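Local coordinates for dihydrodipicolinate synthase family protein (Sinorhizobium meliloti, PDB 4DNH) that is of unknown function but adopts a TIM-barrel fold and may be an enzyme of the dihydrodipicolinate synthase type, at residues G277-A289 with L304-F316. Numbering follows the deposited sequence.
Sequences GIFDAIAPVASAA and LLEPTVPLSRHIF
Ile278 lays its CG1 and CD1 over Ser312, the CD1 methyl 3.6 Å from Ser312 CB, while its CB lies 4.2 Å from CE1 of the Phe316 ring; the ring meets Gly277 C at its edge. Ser312 OG, against which Ile278 CG1 lies at 3.2 Å, is hydrogen-bonded to the carbonyl of Asp257. Where the chain leaves helix 278-281, Ile282 spreads its two branches: CG2 passes Leu311 CD2 at 3.9 Å, the side chains running in opposite directions, and the Ile282 side chain crosses that of Thr308 at about a right angle, its CD1 3.7 Å from Thr308 CB. With OG1 set between backbone N and carbonyl carbon (chi1 70°), Thr308 OG1 donates to Leu305 O at 2.5 Å, on a lone pair in the carbonyl plane, and is also hydrogen-bonded to Tyr260 OH. A valine in its place would probably leave Leu305 O without the hydroxyl and Tyr260 OH without this partner. Val285 CG1 packs 3.7 Å from Thr308 CG2 and also touches Leu305 CD1. Last, Ala288 and Ala289 receive Leu304, whose CD1 rests 3.9 Å from Ala288 CB, and Ala289 CB also meets Leu305 CD1. The first segment follows 273-276, the last strand of the TIM barrel, and this largely apolar seam packs its helices against helices 298-305 and 308-315; helix 260-265 flanks it through Tyr260, helix 323-333 adjoins Ala281 and Ile315, and helix 352-364 packs on Leu311 and Ile315.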
loop_
_atom_site.group_PDB
_atom_site.type_symbol
_atom_site.label_atom_id
_atom_site.label_comp_id
_atom_site.label_asym_id
_atom_site.label_seq_id
_atom_site.Cartn_x
_atom_site.Cartn_y
_atom_site.Cartn_z
ATOM N N GLY A 277 1.093 -1.148 2.282
ATOM C CA GLY A 277 0.606 0.165 2.699
ATOM C C GLY A 277 1.021 0.496 4.130
ATOM O O GLY A 277 1.198 1.661 4.457
ATOM N N ILE A 278 1.196 -0.516 4.986
ATOM C CA ILE A 278 1.633 -0.245 6.361
ATOM C C ILE A 278 3.076 0.297 6.411
ATOM O O ILE A 278 3.418 1.084 7.291
ATOM C CB ILE A 278 1.401 -1.447 7.333
ATOM C CG1 ILE A 278 1.787 -1.096 8.781
ATOM C CG2 ILE A 278 2.173 -2.687 6.898
ATOM C CD1 ILE A 278 0.896 -0.071 9.444
ATOM N N PHE A 279 3.910 -0.105 5.457
ATOM C CA PHE A 279 5.292 0.365 5.417
ATOM C C PHE A 279 5.407 1.858 5.151
ATOM O O PHE A 279 6.406 2.484 5.489
ATOM C CB PHE A 279 6.105 -0.451 4.426
ATOM C CG PHE A 279 6.657 -1.714 5.019
ATOM C CD1 PHE A 279 6.255 -2.133 6.286
ATOM C CD2 PHE A 279 7.544 -2.494 4.307
ATOM C CE1 PHE A 279 6.752 -3.284 6.840
ATOM C CE2 PHE A 279 8.048 -3.654 4.853
ATOM C CZ PHE A 279 7.654 -4.052 6.125
ATOM N N ASP A 280 4.368 2.418 4.550
ATOM C CA ASP A 280 4.229 3.844 4.425
ATOM C C ASP A 280 4.114 4.452 5.845
ATOM O O ASP A 280 4.974 5.249 6.256
ATOM C CB ASP A 280 3.003 4.141 3.541
ATOM C CG ASP A 280 2.534 5.591 3.625
ATOM O OD1 ASP A 280 2.672 6.237 4.695
ATOM O OD2 ASP A 280 1.996 6.076 2.609
ATOM N N ALA A 281 3.083 4.044 6.592
ATOM C CA ALA A 281 2.807 4.588 7.930
ATOM C C ALA A 281 3.887 4.341 9.000
ATOM O O ALA A 281 4.042 5.152 9.928
ATOM C CB ALA A 281 1.455 4.099 8.425
ATOM N N ILE A 282 4.628 3.240 8.885
ATOM C CA ILE A 282 5.698 2.948 9.851
ATOM C C ILE A 282 7.092 2.901 9.201
ATOM O O ILE A 282 8.020 2.238 9.710
ATOM C CB ILE A 282 5.426 1.633 10.629
ATOM C CG1 ILE A 282 5.514 0.426 9.689
ATOM C CG2 ILE A 282 4.082 1.691 11.354
ATOM C CD1 ILE A 282 5.308 -0.911 10.368
ATOM N N ALA A 283 7.230 3.619 8.085
ATOM C CA ALA A 283 8.469 3.662 7.305
ATOM C C ALA A 283 9.760 3.565 8.126
ATOM O O ALA A 283 10.567 2.659 7.868
ATOM C CB ALA A 283 8.496 4.875 6.371
ATOM N N PRO A 284 9.961 4.467 9.114
ATOM C CA PRO A 284 11.225 4.460 9.885
ATOM C C PRO A 284 11.504 3.159 10.600
ATOM O O PRO A 284 12.644 2.701 10.612
ATOM C CB PRO A 284 11.015 5.560 10.922
ATOM C CG PRO A 284 9.971 6.444 10.330
ATOM C CD PRO A 284 9.063 5.541 9.564
ATOM N N VAL A 285 10.461 2.568 11.177
ATOM C CA VAL A 285 10.568 1.325 11.938
ATOM C C VAL A 285 10.838 0.160 10.997
ATOM O O VAL A 285 11.702 -0.683 11.272
ATOM C CB VAL A 285 9.272 1.045 12.741
ATOM C CG1 VAL A 285 9.357 -0.293 13.458
ATOM C CG2 VAL A 285 8.998 2.168 13.734
ATOM N N ALA A 286 10.095 0.109 9.892
ATOM C CA ALA A 286 10.261 -0.967 8.918
ATOM C C ALA A 286 11.695 -1.008 8.404
ATOM O O ALA A 286 12.312 -2.079 8.322
ATOM C CB ALA A 286 9.286 -0.802 7.766
ATOM N N SER A 287 12.212 0.175 8.067
ATOM C CA SER A 287 13.576 0.344 7.641
ATOM C C SER A 287 14.527 -0.225 8.699
ATOM O O SER A 287 15.342 -1.097 8.395
ATOM C CB SER A 287 13.863 1.822 7.383
ATOM O OG SER A 287 15.240 2.051 7.112
ATOM N N ALA A 288 14.403 0.249 9.938
ATOM C CA ALA A 288 15.268 -0.206 11.035
ATOM C C ALA A 288 15.214 -1.719 11.222
ATOM O O ALA A 288 16.226 -2.347 11.528
ATOM C CB ALA A 288 14.910 0.501 12.334
ATOM N N ALA A 289 14.035 -2.298 11.028
ATOM C CA ALA A 289 13.851 -3.730 11.224
ATOM C C ALA A 289 14.354 -4.546 10.044
ATOM O O ALA A 289 14.933 -5.607 10.232
ATOM C CB ALA A 289 12.400 -4.044 11.537
ATOM N N LEU A 304 11.448 -4.723 17.090
ATOM C CA LEU A 304 11.060 -3.496 16.414
ATOM C C LEU A 304 9.668 -3.594 15.757
ATOM O O LEU A 304 8.854 -2.662 15.858
ATOM C CB LEU A 304 12.118 -3.111 15.369
ATOM C CG LEU A 304 13.502 -2.588 15.825
ATOM C CD1 LEU A 304 14.502 -2.626 14.685
ATOM C CD2 LEU A 304 13.453 -1.178 16.404
ATOM N N LEU A 305 9.382 -4.724 15.109
ATOM C CA LEU A 305 8.192 -4.820 14.276
ATOM C C LEU A 305 6.948 -5.289 15.017
ATOM O O LEU A 305 5.869 -4.719 14.825
ATOM C CB LEU A 305 8.468 -5.684 13.055
ATOM C CG LEU A 305 8.145 -5.166 11.650
ATOM C CD1 LEU A 305 8.410 -3.676 11.435
ATOM C CD2 LEU A 305 8.895 -5.985 10.614
ATOM N N GLU A 306 7.081 -6.296 15.880
ATOM C CA GLU A 306 5.916 -6.807 16.631
ATOM C C GLU A 306 5.061 -5.729 17.315
ATOM O O GLU A 306 3.856 -5.867 17.356
ATOM C CB GLU A 306 6.292 -7.915 17.636
ATOM C CG GLU A 306 6.165 -9.333 17.081
ATOM C CD GLU A 306 6.887 -10.386 17.923
ATOM O OE1 GLU A 306 7.373 -10.056 19.027
ATOM O OE2 GLU A 306 6.979 -11.557 17.481
ATOM N N PRO A 307 5.677 -4.661 17.859
ATOM C CA PRO A 307 4.843 -3.582 18.433
ATOM C C PRO A 307 3.994 -2.772 17.412
ATOM O O PRO A 307 2.960 -2.188 17.761
ATOM C CB PRO A 307 5.885 -2.684 19.120
ATOM C CG PRO A 307 7.022 -3.617 19.438
ATOM C CD PRO A 307 7.100 -4.472 18.208
ATOM N N THR A 308 4.426 -2.749 16.162
ATOM C CA THR A 308 3.670 -2.079 15.128
ATOM C C THR A 308 2.453 -2.897 14.722
ATOM O O THR A 308 1.436 -2.340 14.317
ATOM C CB THR A 308 4.531 -1.836 13.876
ATOM O OG1 THR A 308 4.795 -3.094 13.239
ATOM C CG2 THR A 308 5.850 -1.138 14.244
ATOM N N VAL A 309 2.563 -4.216 14.825
ATOM C CA VAL A 309 1.528 -5.126 14.351
ATOM C C VAL A 309 0.133 -4.798 14.921
ATOM O O VAL A 309 -0.841 -4.755 14.164
ATOM C CB VAL A 309 1.938 -6.608 14.569
ATOM C CG1 VAL A 309 0.763 -7.551 14.325
ATOM C CG2 VAL A 309 3.131 -6.962 13.680
ATOM N N PRO A 310 0.030 -4.543 16.244
ATOM C CA PRO A 310 -1.301 -4.186 16.728
ATOM C C PRO A 310 -1.803 -2.888 16.087
ATOM O O PRO A 310 -2.966 -2.804 15.731
ATOM C CB PRO A 310 -1.102 -4.014 18.243
ATOM C CG PRO A 310 0.061 -4.867 18.559
ATOM C CD PRO A 310 0.968 -4.786 17.360
ATOM N N LEU A 311 -0.920 -1.900 15.943
ATOM C CA LEU A 311 -1.237 -0.633 15.300
ATOM C C LEU A 311 -1.743 -0.885 13.888
ATOM O O LEU A 311 -2.781 -0.359 13.487
ATOM C CB LEU A 311 -0.004 0.265 15.274
ATOM C CG LEU A 311 -0.026 1.435 14.275
ATOM C CD1 LEU A 311 -1.020 2.516 14.688
ATOM C CD2 LEU A 311 1.386 2.001 14.121
ATOM N N SER A 312 -1.018 -1.702 13.141
ATOM C CA SER A 312 -1.445 -2.060 11.809
ATOM C C SER A 312 -2.840 -2.728 11.743
ATOM O O SER A 312 -3.677 -2.348 10.933
ATOM C CB SER A 312 -0.410 -2.978 11.174
ATOM O OG SER A 312 -0.607 -2.968 9.776
ATOM N N ARG A 313 -3.073 -3.740 12.568
ATOM C CA ARG A 313 -4.359 -4.409 12.583
ATOM C C ARG A 313 -5.483 -3.431 12.884
ATOM O O ARG A 313 -6.590 -3.569 12.365
ATOM C CB ARG A 313 -4.341 -5.545 13.589
ATOM C CG ARG A 313 -3.405 -6.647 13.131
ATOM C CD ARG A 313 -3.120 -7.687 14.189
ATOM N NE ARG A 313 -2.378 -8.768 13.556
ATOM C CZ ARG A 313 -1.991 -9.886 14.158
ATOM N NH1 ARG A 313 -2.271 -10.099 15.440
ATOM N NH2 ARG A 313 -1.320 -10.788 13.465
ATOM N N HIS A 314 -5.182 -2.422 13.698
ATOM C CA HIS A 314 -6.148 -1.386 14.023
ATOM C C HIS A 314 -6.420 -0.492 12.831
ATOM O O HIS A 314 -7.579 -0.220 12.499
ATOM C CB HIS A 314 -5.691 -0.589 15.236
ATOM C CG HIS A 314 -6.594 0.580 15.565
ATOM N ND1 HIS A 314 -7.755 0.434 16.247
ATOM C CD2 HIS A 314 -6.474 1.944 15.271
ATOM C CE1 HIS A 314 -8.345 1.638 16.392
ATOM N NE2 HIS A 314 -7.561 2.564 15.795
ATOM N N ILE A 315 -5.352 -0.049 12.171
ATOM C CA ILE A 315 -5.461 0.798 10.994
ATOM C C ILE A 315 -6.246 0.117 9.876
ATOM O O ILE A 315 -7.044 0.777 9.180
ATOM C CB ILE A 315 -4.087 1.265 10.490
ATOM C CG1 ILE A 315 -3.482 2.266 11.491
ATOM C CG2 ILE A 315 -4.218 1.909 9.108
ATOM C CD1 ILE A 315 -2.045 2.679 11.195
ATOM N N PHE A 316 -6.052 -1.195 9.728
ATOM C CA PHE A 316 -6.713 -1.953 8.662
ATOM C C PHE A 316 -7.979 -2.681 9.096
ATOM O O PHE A 316 -8.458 -3.572 8.390
ATOM C CB PHE A 316 -5.750 -2.957 8.039
ATOM C CG PHE A 316 -4.717 -2.330 7.150
ATOM C CD1 PHE A 316 -3.665 -1.595 7.691
ATOM C CD2 PHE A 316 -4.788 -2.487 5.775
ATOM C CE1 PHE A 316 -2.704 -1.025 6.875
ATOM C CE2 PHE A 316 -3.841 -1.922 4.949
ATOM C CZ PHE A 316 -2.795 -1.188 5.499
#